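Local structure of superoxide dismutase [Cu-Zn] (Bacteroidetes bacterium GWA2_30_7, 7B4O) at residues Gly4-Ala9 with Ile110-Glu115; Ala9-Tyr14 with Gly147-Gly152; Tyr19-Val24 with Ala142-Gly147; Ser30-Lys35 with Glu104-Met109; Asn41-Gly46 with Ile93-Asn98. The protein probably catalyses the dismutation of superoxide to dioxygen and hydrogen peroxide, as copper-zinc superoxide dismutases do, and here carries zinc in its metal sites. All blocks are in the same frame, centred on the assembly; numbering follows the deposited sequence.

Interaction 1: Gly4-Ala9 with Ile110-Glu115; sequences GKTQKA and IVFEGE. With ZN (zinc ion), chain H.
The ring of Phe-112 lies against the chain that leads from Thr-6 to Ala-9. Thr-6 O sits at the ring edge, close to its plane, 3.4 Å from Phe-112 CD2, while the Ala-9 methyl comes in obliquely, with CB 3.8 Å from Phe-112 CE1. With CG opposite the carbonyl carbon (chi1 -55°) the ring reaches across to this chain. Thr-6 uses its two branches differently. Thr-6 CG2, trans to the backbone N, packs 3.9 Å from Phe-112 CB, the two side chains crossing at about a right angle. Thr-6 OG1 is 2.6 Å from a water that donates to Phe-112 O at 2.8 Å. At the exposed end Lys-5 crosses Glu-113 obliquely, with CE and NZ beside the carboxylate; the salt bridge from Lys-5 NZ to Glu-113 OE1 is long and weak at 3.5 Å. Further along, Glu-115 OE1 binds a zinc ion at 2.0 Å. Phe-112 also packs on Phe-27 and Val-34 of strands 22-30 and 33-41. The long connection between strands 101-107 and 122-126 is the kind of Greek-key loop that crosses a superoxide dismutase β-barrel.

Interaction 2: Ala9-Tyr14 with Gly147-Gly152; sequences AVCVIY and GVIGIG
Val-12 O is met by two groups: a water that donates to it at 2.7 Å and the CA-H of Gly-147 on the facing strand. The same water accepts from Val-148 N at 3.0 Å. A second water repeats the link in reverse, accepting from Val-12 N at 2.9 Å and donating to Val-148 O at 2.8 Å. Water therefore stands in for direct bonds between Val-12 and Val-148, whereas Val-10 and Gly-150 form a regular antiparallel hydrogen-bonded pair, with Val-10 N to Gly-150 O at 2.9 Å and Gly-150 N to Val-10 O at 2.8 Å. The latter is almost straight (172° at the hydrogen). On the face that carries Cys-11 and Ile-149, Cys-11 SG, swung trans to its backbone N (chi1 -178°), rests 3.5 Å from Gly-147 C, a place where the glycine presents only main chain. On the same face Ile-149 divides its branches: CG1 leans toward Cys-11 CB, and Ile-149 CG2 packs on Ala-9 CB at 3.7 Å. Met-123 packs on both Cys-11 and Ile-149. Val-148 packs on Val-148 of the second subunit, and the Tyr-14 ring stacks on Tyr-14 of the same neighbour. The strands run antiparallel, at 152°, and pair the first and last strands of the Greek-key β-barrel at its dimer interface.

Interaction 3: Tyr19-Val24 with Ala142-Gly147; sequences YKVTGV and ARVACG
Val-144 CG1 sits over one face of the Tyr-19 ring, 3.5 Å from the ring centroid and only 11° off the normal, a well-centred CH-pi contact. The two side chains cross at about a right angle, and at the root of the tyrosine Tyr-19 CB lies 3.5 Å from Val-144 O. The second methyl of Val-144 serves another neighbour: CG2 packs 3.7 Å from Val-21 CG2. A chi1 of -58° divides the valine in this way, placing CG1 trans to the carbonyl carbon and against the ring face. Val-21 gives its other branch, CG1, to Ala-145 CB at 3.7 Å, so that each valine bridges two partners. Behind this layer, Val-144 and Ala-145 both face Val-125 in a classic β-bulge, which lets two consecutive residues direct their side chains toward 19-24. Ile-13 backs both Val-21 and Ala-145, and Lys-127 touches Tyr-19 and Val-144. Arg-143 starts off away from 19-24, and its side chain is about 6 Å from a bound zinc. Cys-146, three residues after Arg-143, is tied to Cys-58 by the disulfide. The contact between 19-24 and 142-147 is thus apolar and CH-pi in character, without directional polar bonds between the two segments, while those of Arg-143 and Val-144 go to Gly-63, Gly-67 and Thr-16.

Interaction 4: Ser30-Lys35 with Glu104-Met109; sequences SDDGVK and EYIDKM. With ZN (zinc ion), chain G.
Val-34 and Asp-107 form an antiparallel hydrogen-bonded pair, with Val-34 N to Asp-107 O and Asp-107 N to Val-34 O both at 2.8 Å. The strand axes approach to 4.5 Å and run at 161°, and Lys-35 faces Ile-106 as the adjoining non-hydrogen-bonded pair. Before the strand, a type I turn from Ser-30 to Gly-33 makes the hairpin bend and presents Asp-32 O to Lys-108. The lysine chain reaches past this carbonyl and folds back at chi4 (-85°), which brings Lys-108 NZ within 2.6 Å of Asp-32 O. Ile-106 lies between turn and strand: the Ile-106 and Asp-32 side chains cross at about a right angle, with CG2 beside Asp-32 OD1, and Ile-106 CD1 lies 3.7 Å from Lys-35 CB. Lys-35, fully extended, crosses Glu-104 and forms a long salt bridge from NZ to Glu-104 OE1 at 3.5 Å. The other oxygen, Glu-104 OE2, binds a zinc ion at 2.2 Å, a site that His-102 shares. On the opposite face of the sheet Asp-107 is held by many donors. Asp-107 OD2 uses the anti lone pair for Tyr-105 OH at 2.7 Å and also pairs with Arg-85, while OD1 accepts from Met-109 N, closing an Asx turn, and from Ile-110 N. Four donors around one buried carboxylate would probably keep Asp-107 ionised and fix its rotation, while the Glu-104 carboxylate, shared between a metal and a lysine, is likewise probably charged.

Interaction 5: Asn41-Gly46 with Ile93-Asn98; sequences NGLSPG and ITADEN
Pro-45 lies along the bend that follows Ala-95, and its ring can be traced outward over a row of carbonyls. Pro-45 CB is 3.5 Å from Asp-96 O, and its CG, at the tip, is equally close to Asp-96 O and also nears Glu-97 O, at 3.9 Å. At the root of the ring, the CA-H of Pro-45 faces Ala-95 O, the oxygen that also accepts from Gly-46 N at 3.0 Å. The return bond, Ala-95 N to Gly-46 O at 2.8 Å, completes an antiparallel hydrogen-bonded pair, and both bonds are nearly straight (170°). Ala-95 turns its methyl to the loop, where Ala-95 CB touches Ser-44 O at 3.4 Å and Leu-43 CB at 3.5 Å. Asp-96 then folds the chain into an Asx turn, its OD1 met from above the carboxylate plane by Asn-98 N and bonded as well by Lys-100 N. A water accepts from Gly-42 N and donates to Asn-98 O at 2.7 Å, joining the two loops. Ser-44 O is further bonded by His-48 NE2. Gly-46 opens strand 46-53 and Ala-95 ends strand 89-95, its neighbour in the sheet. Leu-43, of the loop between strands 33-41 and 46-53, packs on His-48, Ala-101 and Val-21, and Ile-93 packs between strands 33-41, 46-53 and 101-107.

Interaction 2 is the buried member of the set and the one that meets the second subunit; interactions 1 and 4 lie at the surface, while 3 and 5 are partly buried. Interactions 1 and 2 share Ala-9 and strand 8-15, and 2 and 3 share Gly-147 and strand 143-151. Interaction 1 also touches interaction 4 through Val-34, and interaction 3 meets interaction 5 where Val-21 packs on Leu-43. The centres of 1 and 5 are about 30 Å apart. Charge pairs and extra zinc ions mark surface contacts 1 and 4, a backbone pair and water bridges join 2, apolar and CH-pi contacts make 3, and 5 combines a backbone pair with loop packing.

Interaction 1: Gly4-Ala9 with Ile110-Glu115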
# COMPACT_ATOMS: atom_id res chain seq x y z
N GLY A 4 -0.67 8.19 18.49
CA GLY A 4 -1.91 7.40 18.75
C GLY A 4 -1.88 6.07 18.03
O GLY A 4 -1.26 5.99 16.95
N LYS A 5 -2.53 5.05 18.60
CA LYS A 5 -2.58 3.67 18.03
C LYS A 5 -3.45 3.68 16.77
O LYS A 5 -4.52 4.29 16.77
CB LYS A 5 -3.09 2.67 19.06
CG LYS A 5 -2.06 2.33 20.13
CD LYS A 5 -2.52 1.35 21.19
CE LYS A 5 -3.07 0.06 20.61
NZ LYS A 5 -3.12 -1.03 21.62
N THR A 6 -2.99 3.00 15.73
CA THR A 6 -3.75 2.80 14.47
C THR A 6 -5.10 2.14 14.79
O THR A 6 -5.09 1.07 15.45
CB THR A 6 -2.95 1.98 13.46
OG1 THR A 6 -1.72 2.66 13.23
CG2 THR A 6 -3.70 1.74 12.17
N GLN A 7 -6.20 2.77 14.39
CA GLN A 7 -7.59 2.29 14.59
C GLN A 7 -8.20 1.86 13.26
O GLN A 7 -9.26 1.22 13.27
CB GLN A 7 -8.48 3.41 15.15
CG GLN A 7 -8.05 3.94 16.50
CD GLN A 7 -8.03 2.86 17.56
OE1 GLN A 7 -6.98 2.55 18.12
NE2 GLN A 7 -9.18 2.26 17.80
N LYS A 8 -7.57 2.23 12.14
CA LYS A 8 -8.16 2.03 10.80
C LYS A 8 -7.03 1.74 9.81
O LYS A 8 -5.98 2.40 9.86
CB LYS A 8 -8.95 3.26 10.37
CG LYS A 8 -9.61 3.16 9.01
CD LYS A 8 -10.52 4.32 8.72
CE LYS A 8 -10.93 4.38 7.26
NZ LYS A 8 -11.73 5.59 6.97
N ALA A 9 -7.27 0.78 8.93
CA ALA A 9 -6.36 0.50 7.80
C ALA A 9 -7.19 0.54 6.52
O ALA A 9 -8.39 0.24 6.56
CB ALA A 9 -5.66 -0.82 7.96
N ILE A 110 -6.98 -10.40 13.06
CA ILE A 110 -6.14 -9.35 12.42
C ILE A 110 -5.96 -8.17 13.40
O ILE A 110 -6.92 -7.80 14.10
CB ILE A 110 -6.68 -8.96 11.03
CG1 ILE A 110 -8.07 -8.34 11.08
CG2 ILE A 110 -6.64 -10.15 10.09
CD1 ILE A 110 -8.68 -8.19 9.70
N VAL A 111 -4.73 -7.64 13.46
CA VAL A 111 -4.37 -6.47 14.31
C VAL A 111 -3.53 -5.50 13.48
O VAL A 111 -3.12 -5.86 12.36
CB VAL A 111 -3.64 -6.91 15.59
CG1 VAL A 111 -4.51 -7.79 16.47
CG2 VAL A 111 -2.33 -7.61 15.28
N PHE A 112 -3.27 -4.30 14.03
CA PHE A 112 -2.55 -3.21 13.33
C PHE A 112 -1.19 -2.93 13.97
O PHE A 112 -0.54 -1.95 13.57
CB PHE A 112 -3.39 -1.93 13.34
CG PHE A 112 -4.78 -2.08 12.76
CD1 PHE A 112 -4.99 -2.78 11.58
CD2 PHE A 112 -5.87 -1.51 13.39
CE1 PHE A 112 -6.28 -2.92 11.07
CE2 PHE A 112 -7.14 -1.64 12.87
CZ PHE A 112 -7.35 -2.35 11.71
N GLU A 113 -0.76 -3.74 14.94
CA GLU A 113 0.55 -3.52 15.63
C GLU A 113 1.16 -4.88 15.97
O GLU A 113 0.39 -5.84 16.07
CB GLU A 113 0.37 -2.62 16.85
CG GLU A 113 -0.59 -3.16 17.89
CD GLU A 113 -0.54 -2.42 19.21
OE1 GLU A 113 -0.64 -3.08 20.28
OE2 GLU A 113 -0.38 -1.18 19.18
N GLY A 114 2.49 -4.93 16.11
CA GLY A 114 3.24 -6.13 16.51
C GLY A 114 3.42 -7.10 15.36
O GLY A 114 3.19 -6.70 14.19
N GLU A 115 3.77 -8.35 15.69
CA GLU A 115 4.19 -9.42 14.73
C GLU A 115 3.05 -9.80 13.78
O GLU A 115 3.35 -10.16 12.63
CB GLU A 115 4.67 -10.66 15.49
CG GLU A 115 5.95 -10.42 16.28
CD GLU A 115 6.45 -11.60 17.10
OE1 GLU A 115 5.92 -12.72 16.91
OE2 GLU A 115 7.36 -11.39 17.93
ZN ZN H . 5.79 -13.76 15.18
O HOH W 1 -0.06 0.68 12.91

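Interaction 2: Ala9-Tyr14 with Gly147-Gly152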
# COMPACT_ATOMS: atom_id res chain seq x y z
N ALA A 9 -7.27 0.78 8.93
CA ALA A 9 -6.36 0.50 7.80
C ALA A 9 -7.19 0.54 6.52
O ALA A 9 -8.39 0.24 6.56
CB ALA A 9 -5.66 -0.82 7.96
N VAL A 10 -6.54 0.94 5.44
CA VAL A 10 -7.21 1.12 4.14
C VAL A 10 -6.37 0.43 3.08
O VAL A 10 -5.15 0.57 3.09
CB VAL A 10 -7.41 2.62 3.82
CG1 VAL A 10 -8.09 2.78 2.47
CG2 VAL A 10 -8.20 3.32 4.91
N CYS A 11 -7.04 -0.24 2.15
CA CYS A 11 -6.38 -0.92 1.03
C CYS A 11 -7.16 -0.64 -0.25
O CYS A 11 -8.34 -1.03 -0.34
CB CYS A 11 -6.31 -2.42 1.26
SG CYS A 11 -5.44 -3.27 -0.07
N VAL A 12 -6.51 0.04 -1.18
CA VAL A 12 -7.08 0.24 -2.53
C VAL A 12 -6.50 -0.86 -3.41
O VAL A 12 -5.26 -1.01 -3.45
CB VAL A 12 -6.78 1.64 -3.08
CG1 VAL A 12 -7.37 1.79 -4.48
CG2 VAL A 12 -7.28 2.72 -2.15
N ILE A 13 -7.36 -1.64 -4.04
CA ILE A 13 -6.84 -2.74 -4.90
C ILE A 13 -6.92 -2.33 -6.36
O ILE A 13 -7.85 -1.58 -6.78
CB ILE A 13 -7.47 -4.11 -4.62
CG1 ILE A 13 -8.94 -4.14 -5.00
CG2 ILE A 13 -7.22 -4.53 -3.17
CD1 ILE A 13 -9.50 -5.54 -4.96
N TYR A 14 -5.91 -2.78 -7.08
CA TYR A 14 -5.72 -2.51 -8.52
C TYR A 14 -5.60 -3.85 -9.21
O TYR A 14 -5.11 -4.83 -8.65
CB TYR A 14 -4.50 -1.63 -8.72
CG TYR A 14 -4.70 -0.26 -8.14
CD1 TYR A 14 -5.33 0.73 -8.86
CD2 TYR A 14 -4.28 0.03 -6.85
CE1 TYR A 14 -5.53 1.99 -8.33
CE2 TYR A 14 -4.47 1.28 -6.30
CZ TYR A 14 -5.10 2.27 -7.05
OH TYR A 14 -5.28 3.50 -6.50
N GLY A 147 -3.40 -5.06 -3.66
CA GLY A 147 -3.20 -3.74 -3.06
C GLY A 147 -2.43 -3.85 -1.77
O GLY A 147 -2.35 -4.96 -1.24
N VAL A 148 -1.90 -2.75 -1.30
CA VAL A 148 -1.11 -2.70 -0.04
C VAL A 148 -1.96 -2.05 1.05
O VAL A 148 -2.64 -1.06 0.81
CB VAL A 148 0.24 -1.99 -0.25
CG1 VAL A 148 1.02 -1.89 1.06
CG2 VAL A 148 1.05 -2.70 -1.31
N ILE A 149 -1.93 -2.64 2.23
CA ILE A 149 -2.73 -2.19 3.40
C ILE A 149 -1.98 -1.06 4.10
O ILE A 149 -0.84 -1.28 4.58
CB ILE A 149 -3.02 -3.37 4.33
CG1 ILE A 149 -3.73 -4.50 3.59
CG2 ILE A 149 -3.80 -2.91 5.56
CD1 ILE A 149 -3.77 -5.81 4.36
N GLY A 150 -2.60 0.11 4.16
CA GLY A 150 -1.99 1.30 4.75
C GLY A 150 -2.69 1.77 6.01
O GLY A 150 -3.83 1.34 6.28
N ILE A 151 -2.03 2.68 6.71
CA ILE A 151 -2.56 3.30 7.95
C ILE A 151 -3.58 4.37 7.57
O ILE A 151 -3.23 5.29 6.81
CB ILE A 151 -1.38 3.87 8.77
CG1 ILE A 151 -0.46 2.75 9.24
CG2 ILE A 151 -1.87 4.73 9.92
CD1 ILE A 151 0.86 3.21 9.78
N GLY A 152 -4.80 4.26 8.11
CA GLY A 152 -5.87 5.26 7.94
C GLY A 152 -5.96 6.21 9.12
O GLY A 152 -5.40 5.90 10.18
O HOH W 2 -3.81 0.88 -0.81
O HOH W 3 -2.59 -0.58 -3.23

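Interaction 3: Tyr19-Val24 with Ala142-Gly147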
# COMPACT_ATOMS: atom_id res chain seq x y z
N TYR A 19 -6.77 -8.28 -15.96
CA TYR A 19 -8.06 -8.13 -15.25
C TYR A 19 -8.42 -6.65 -15.11
O TYR A 19 -7.61 -5.79 -15.46
CB TYR A 19 -7.99 -8.86 -13.91
CG TYR A 19 -7.79 -10.35 -14.07
CD1 TYR A 19 -8.86 -11.18 -14.33
CD2 TYR A 19 -6.52 -10.92 -14.03
CE1 TYR A 19 -8.69 -12.55 -14.51
CE2 TYR A 19 -6.33 -12.28 -14.21
CZ TYR A 19 -7.42 -13.10 -14.45
OH TYR A 19 -7.25 -14.44 -14.62
N LYS A 20 -9.62 -6.38 -14.59
CA LYS A 20 -10.17 -5.00 -14.45
C LYS A 20 -10.71 -4.79 -13.03
O LYS A 20 -11.42 -3.82 -12.79
CB LYS A 20 -11.28 -4.76 -15.48
CG LYS A 20 -12.44 -5.74 -15.42
CD LYS A 20 -13.66 -5.38 -16.24
CE LYS A 20 -14.80 -6.35 -15.98
NZ LYS A 20 -16.07 -5.92 -16.61
N VAL A 21 -10.37 -5.69 -12.10
CA VAL A 21 -10.91 -5.67 -10.71
C VAL A 21 -10.32 -4.47 -9.96
O VAL A 21 -9.10 -4.31 -9.94
CB VAL A 21 -10.59 -6.99 -9.98
CG1 VAL A 21 -11.01 -6.92 -8.52
CG2 VAL A 21 -11.22 -8.18 -10.67
N THR A 22 -11.19 -3.67 -9.33
CA THR A 22 -10.82 -2.48 -8.55
C THR A 22 -11.64 -2.46 -7.26
O THR A 22 -12.63 -3.20 -7.16
CB THR A 22 -11.08 -1.18 -9.32
OG1 THR A 22 -12.49 -1.08 -9.57
CG2 THR A 22 -10.32 -1.13 -10.63
N GLY A 23 -11.24 -1.64 -6.29
CA GLY A 23 -12.10 -1.41 -5.13
C GLY A 23 -11.32 -0.97 -3.92
O GLY A 23 -10.09 -0.73 -4.02
N VAL A 24 -12.04 -0.86 -2.82
CA VAL A 24 -11.49 -0.36 -1.54
C VAL A 24 -11.90 -1.33 -0.44
O VAL A 24 -13.08 -1.75 -0.39
CB VAL A 24 -11.95 1.08 -1.24
CG1 VAL A 24 -11.36 1.59 0.07
CG2 VAL A 24 -11.63 2.03 -2.38
N ALA A 142 -5.55 -17.97 -9.95
CA ALA A 142 -4.77 -16.78 -10.34
C ALA A 142 -5.14 -15.58 -9.46
O ALA A 142 -6.22 -15.56 -8.82
CB ALA A 142 -4.97 -16.48 -11.79
N ARG A 143 -4.25 -14.59 -9.46
CA ARG A 143 -4.43 -13.34 -8.70
C ARG A 143 -4.98 -12.29 -9.66
O ARG A 143 -4.31 -12.02 -10.68
CB ARG A 143 -3.08 -12.93 -8.11
CG ARG A 143 -2.45 -14.03 -7.27
CD ARG A 143 -1.05 -13.71 -6.77
NE ARG A 143 -0.59 -14.88 -6.03
CZ ARG A 143 0.32 -14.86 -5.07
NH1 ARG A 143 0.92 -13.74 -4.70
NH2 ARG A 143 0.63 -15.99 -4.47
N VAL A 144 -6.16 -11.77 -9.37
CA VAL A 144 -6.85 -10.82 -10.29
C VAL A 144 -6.64 -9.39 -9.81
O VAL A 144 -6.89 -8.47 -10.61
CB VAL A 144 -8.35 -11.16 -10.46
CG1 VAL A 144 -8.53 -12.56 -10.99
CG2 VAL A 144 -9.18 -10.94 -9.22
N ALA A 145 -6.25 -9.18 -8.56
CA ALA A 145 -6.06 -7.81 -8.03
C ALA A 145 -5.14 -7.84 -6.83
O ALA A 145 -5.06 -8.88 -6.15
CB ALA A 145 -7.39 -7.18 -7.71
N CYS A 146 -4.45 -6.74 -6.59
CA CYS A 146 -3.43 -6.62 -5.53
C CYS A 146 -3.53 -5.20 -4.97
O CYS A 146 -3.68 -4.24 -5.75
CB CYS A 146 -2.03 -6.89 -6.08
SG CYS A 146 -0.71 -6.97 -4.84
N GLY A 147 -3.40 -5.06 -3.66
CA GLY A 147 -3.20 -3.74 -3.06
C GLY A 147 -2.43 -3.85 -1.77
O GLY A 147 -2.35 -4.96 -1.24

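Interaction 4: Ser30-Lys35 with Glu104-Met109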
# COMPACT_ATOMS: atom_id res chain seq x y z
N SER A 30 -13.11 -2.57 16.20
CA SER A 30 -14.43 -2.60 16.88
C SER A 30 -14.25 -3.23 18.26
O SER A 30 -13.16 -3.77 18.53
CB SER A 30 -15.46 -3.33 16.06
OG SER A 30 -15.16 -4.71 15.99
N ASP A 31 -15.29 -3.18 19.09
CA ASP A 31 -15.30 -3.79 20.45
C ASP A 31 -14.97 -5.28 20.32
O ASP A 31 -14.22 -5.79 21.17
CB ASP A 31 -16.62 -3.57 21.19
CG ASP A 31 -17.88 -3.70 20.35
OD1 ASP A 31 -17.87 -4.44 19.35
OD2 ASP A 31 -18.87 -3.03 20.72
N ASP A 32 -15.50 -5.93 19.29
CA ASP A 32 -15.51 -7.41 19.12
C ASP A 32 -14.38 -7.88 18.20
O ASP A 32 -14.31 -9.10 17.96
CB ASP A 32 -16.87 -7.92 18.65
CG ASP A 32 -17.50 -7.18 17.48
OD1 ASP A 32 -16.87 -6.24 16.97
OD2 ASP A 32 -18.63 -7.55 17.10
N GLY A 33 -13.53 -6.99 17.68
CA GLY A 33 -12.40 -7.36 16.81
C GLY A 33 -12.11 -6.29 15.77
O GLY A 33 -12.04 -5.11 16.13
N VAL A 34 -11.95 -6.68 14.52
CA VAL A 34 -11.70 -5.74 13.39
C VAL A 34 -12.80 -5.94 12.34
O VAL A 34 -12.96 -7.07 11.86
CB VAL A 34 -10.29 -5.88 12.80
CG1 VAL A 34 -10.14 -5.12 11.49
CG2 VAL A 34 -9.24 -5.45 13.81
N LYS A 35 -13.53 -4.88 12.04
CA LYS A 35 -14.56 -4.89 10.99
C LYS A 35 -13.87 -4.76 9.63
O LYS A 35 -13.21 -3.72 9.37
CB LYS A 35 -15.58 -3.78 11.21
CG LYS A 35 -16.72 -3.76 10.20
CD LYS A 35 -17.64 -2.59 10.41
CE LYS A 35 -18.80 -2.55 9.44
NZ LYS A 35 -19.75 -1.48 9.81
N GLU A 104 -18.70 -7.72 4.42
CA GLU A 104 -18.57 -7.14 5.77
C GLU A 104 -18.55 -8.30 6.76
O GLU A 104 -19.47 -9.12 6.74
CB GLU A 104 -19.76 -6.21 6.01
CG GLU A 104 -19.70 -5.38 7.25
CD GLU A 104 -20.93 -4.49 7.32
OE1 GLU A 104 -21.36 -4.25 8.46
OE2 GLU A 104 -21.48 -4.07 6.24
N TYR A 105 -17.53 -8.37 7.60
CA TYR A 105 -17.51 -9.35 8.71
C TYR A 105 -16.52 -8.85 9.76
O TYR A 105 -15.70 -7.96 9.48
CB TYR A 105 -17.21 -10.77 8.22
CG TYR A 105 -15.75 -11.08 8.07
CD1 TYR A 105 -15.03 -10.65 6.97
CD2 TYR A 105 -15.07 -11.78 9.05
CE1 TYR A 105 -13.68 -10.91 6.85
CE2 TYR A 105 -13.72 -12.06 8.94
CZ TYR A 105 -13.02 -11.63 7.83
OH TYR A 105 -11.69 -11.88 7.70
N ILE A 106 -16.63 -9.44 10.95
CA ILE A 106 -15.75 -9.13 12.11
C ILE A 106 -14.70 -10.22 12.21
O ILE A 106 -15.06 -11.41 12.44
CB ILE A 106 -16.58 -9.03 13.40
CG1 ILE A 106 -17.70 -7.99 13.28
CG2 ILE A 106 -15.66 -8.76 14.57
CD1 ILE A 106 -17.23 -6.60 12.92
N ASP A 107 -13.44 -9.83 12.05
CA ASP A 107 -12.27 -10.73 12.17
C ASP A 107 -11.67 -10.55 13.57
O ASP A 107 -11.44 -9.42 13.98
CB ASP A 107 -11.28 -10.45 11.05
CG ASP A 107 -10.24 -11.55 10.95
OD1 ASP A 107 -9.37 -11.61 11.84
OD2 ASP A 107 -10.31 -12.31 10.00
N LYS A 108 -11.44 -11.65 14.27
CA LYS A 108 -10.95 -11.64 15.68
C LYS A 108 -9.44 -11.88 15.72
O LYS A 108 -8.90 -11.92 16.84
CB LYS A 108 -11.72 -12.68 16.48
CG LYS A 108 -13.20 -12.36 16.63
CD LYS A 108 -13.87 -13.09 17.78
CE LYS A 108 -15.18 -12.45 18.20
NZ LYS A 108 -14.97 -11.34 19.16
N MET A 109 -8.77 -12.01 14.58
CA MET A 109 -7.32 -12.37 14.52
C MET A 109 -6.47 -11.21 13.99
O MET A 109 -5.32 -11.07 14.43
CB MET A 109 -7.11 -13.60 13.64
CG MET A 109 -7.77 -14.84 14.20
SD MET A 109 -6.94 -16.32 13.64
CE MET A 109 -7.79 -17.59 14.59
ZN ZN G . -22.59 -4.55 4.38

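Interaction 5: Asn41-Gly46 with Ile93-Asn98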
# COMPACT_ATOMS: atom_id res chain seq x y z
N ASN A 41 -15.36 -3.94 -7.65
CA ASN A 41 -16.07 -3.99 -8.94
C ASN A 41 -15.19 -4.71 -9.97
O ASN A 41 -13.99 -4.88 -9.74
CB ASN A 41 -16.42 -2.59 -9.42
CG ASN A 41 -17.38 -1.87 -8.48
OD1 ASN A 41 -18.57 -2.15 -8.49
ND2 ASN A 41 -16.85 -1.00 -7.64
N GLY A 42 -15.80 -5.11 -11.08
CA GLY A 42 -15.08 -5.69 -12.22
C GLY A 42 -14.78 -7.17 -12.04
O GLY A 42 -13.99 -7.70 -12.83
N LEU A 43 -15.40 -7.83 -11.06
CA LEU A 43 -15.19 -9.27 -10.79
C LEU A 43 -16.14 -10.12 -11.63
O LEU A 43 -17.29 -9.73 -11.83
CB LEU A 43 -15.41 -9.56 -9.31
CG LEU A 43 -14.23 -9.22 -8.42
CD1 LEU A 43 -14.68 -9.11 -6.98
CD2 LEU A 43 -13.10 -10.23 -8.56
N SER A 44 -15.68 -11.31 -12.03
CA SER A 44 -16.59 -12.33 -12.60
C SER A 44 -17.60 -12.69 -11.51
O SER A 44 -17.25 -12.78 -10.33
CB SER A 44 -15.85 -13.53 -13.14
OG SER A 44 -15.10 -14.17 -12.13
N PRO A 45 -18.89 -12.86 -11.85
CA PRO A 45 -19.88 -13.25 -10.84
C PRO A 45 -19.46 -14.53 -10.12
O PRO A 45 -18.91 -15.42 -10.75
CB PRO A 45 -21.16 -13.44 -11.65
CG PRO A 45 -20.97 -12.51 -12.82
CD PRO A 45 -19.50 -12.64 -13.16
N GLY A 46 -19.73 -14.59 -8.82
CA GLY A 46 -19.47 -15.76 -7.97
C GLY A 46 -18.41 -15.49 -6.92
O GLY A 46 -18.11 -14.31 -6.63
N ILE A 93 -14.97 -13.43 -1.22
CA ILE A 93 -15.91 -12.32 -1.52
C ILE A 93 -16.75 -12.76 -2.72
O ILE A 93 -16.22 -13.38 -3.64
CB ILE A 93 -15.15 -11.00 -1.72
CG1 ILE A 93 -16.15 -9.84 -1.80
CG2 ILE A 93 -14.22 -11.06 -2.91
CD1 ILE A 93 -15.52 -8.48 -1.71
N THR A 94 -18.04 -12.45 -2.67
CA THR A 94 -19.01 -12.85 -3.70
C THR A 94 -19.34 -11.63 -4.56
O THR A 94 -19.77 -10.60 -4.01
CB THR A 94 -20.27 -13.47 -3.10
OG1 THR A 94 -19.87 -14.61 -2.34
CG2 THR A 94 -21.28 -13.89 -4.15
N ALA A 95 -19.14 -11.77 -5.87
CA ALA A 95 -19.54 -10.75 -6.87
C ALA A 95 -20.93 -11.10 -7.41
O ALA A 95 -21.19 -12.28 -7.70
CB ALA A 95 -18.50 -10.67 -7.97
N ASP A 96 -21.78 -10.08 -7.56
CA ASP A 96 -23.14 -10.21 -8.14
C ASP A 96 -23.04 -10.28 -9.67
O ASP A 96 -21.92 -10.30 -10.23
CB ASP A 96 -24.05 -9.08 -7.65
CG ASP A 96 -23.71 -7.68 -8.12
OD1 ASP A 96 -22.98 -7.56 -9.12
OD2 ASP A 96 -24.21 -6.72 -7.49
N GLU A 97 -24.19 -10.31 -10.34
CA GLU A 97 -24.26 -10.52 -11.81
C GLU A 97 -23.61 -9.34 -12.56
O GLU A 97 -23.26 -9.52 -13.73
CB GLU A 97 -25.70 -10.79 -12.24
CG GLU A 97 -26.62 -9.60 -12.15
CD GLU A 97 -28.02 -9.86 -12.67
OE1 GLU A 97 -28.18 -10.15 -13.89
OE2 GLU A 97 -28.97 -9.81 -11.85
N ASN A 98 -23.44 -8.20 -11.90
CA ASN A 98 -22.84 -6.97 -12.49
C ASN A 98 -21.35 -6.85 -12.15
O ASN A 98 -20.72 -5.88 -12.59
CB ASN A 98 -23.59 -5.71 -12.04
CG ASN A 98 -25.09 -5.81 -12.21
OD1 ASN A 98 -25.87 -5.49 -11.31
ND2 ASN A 98 -25.51 -6.24 -13.38
O HOH W 4 -18.50 -4.47 -11.90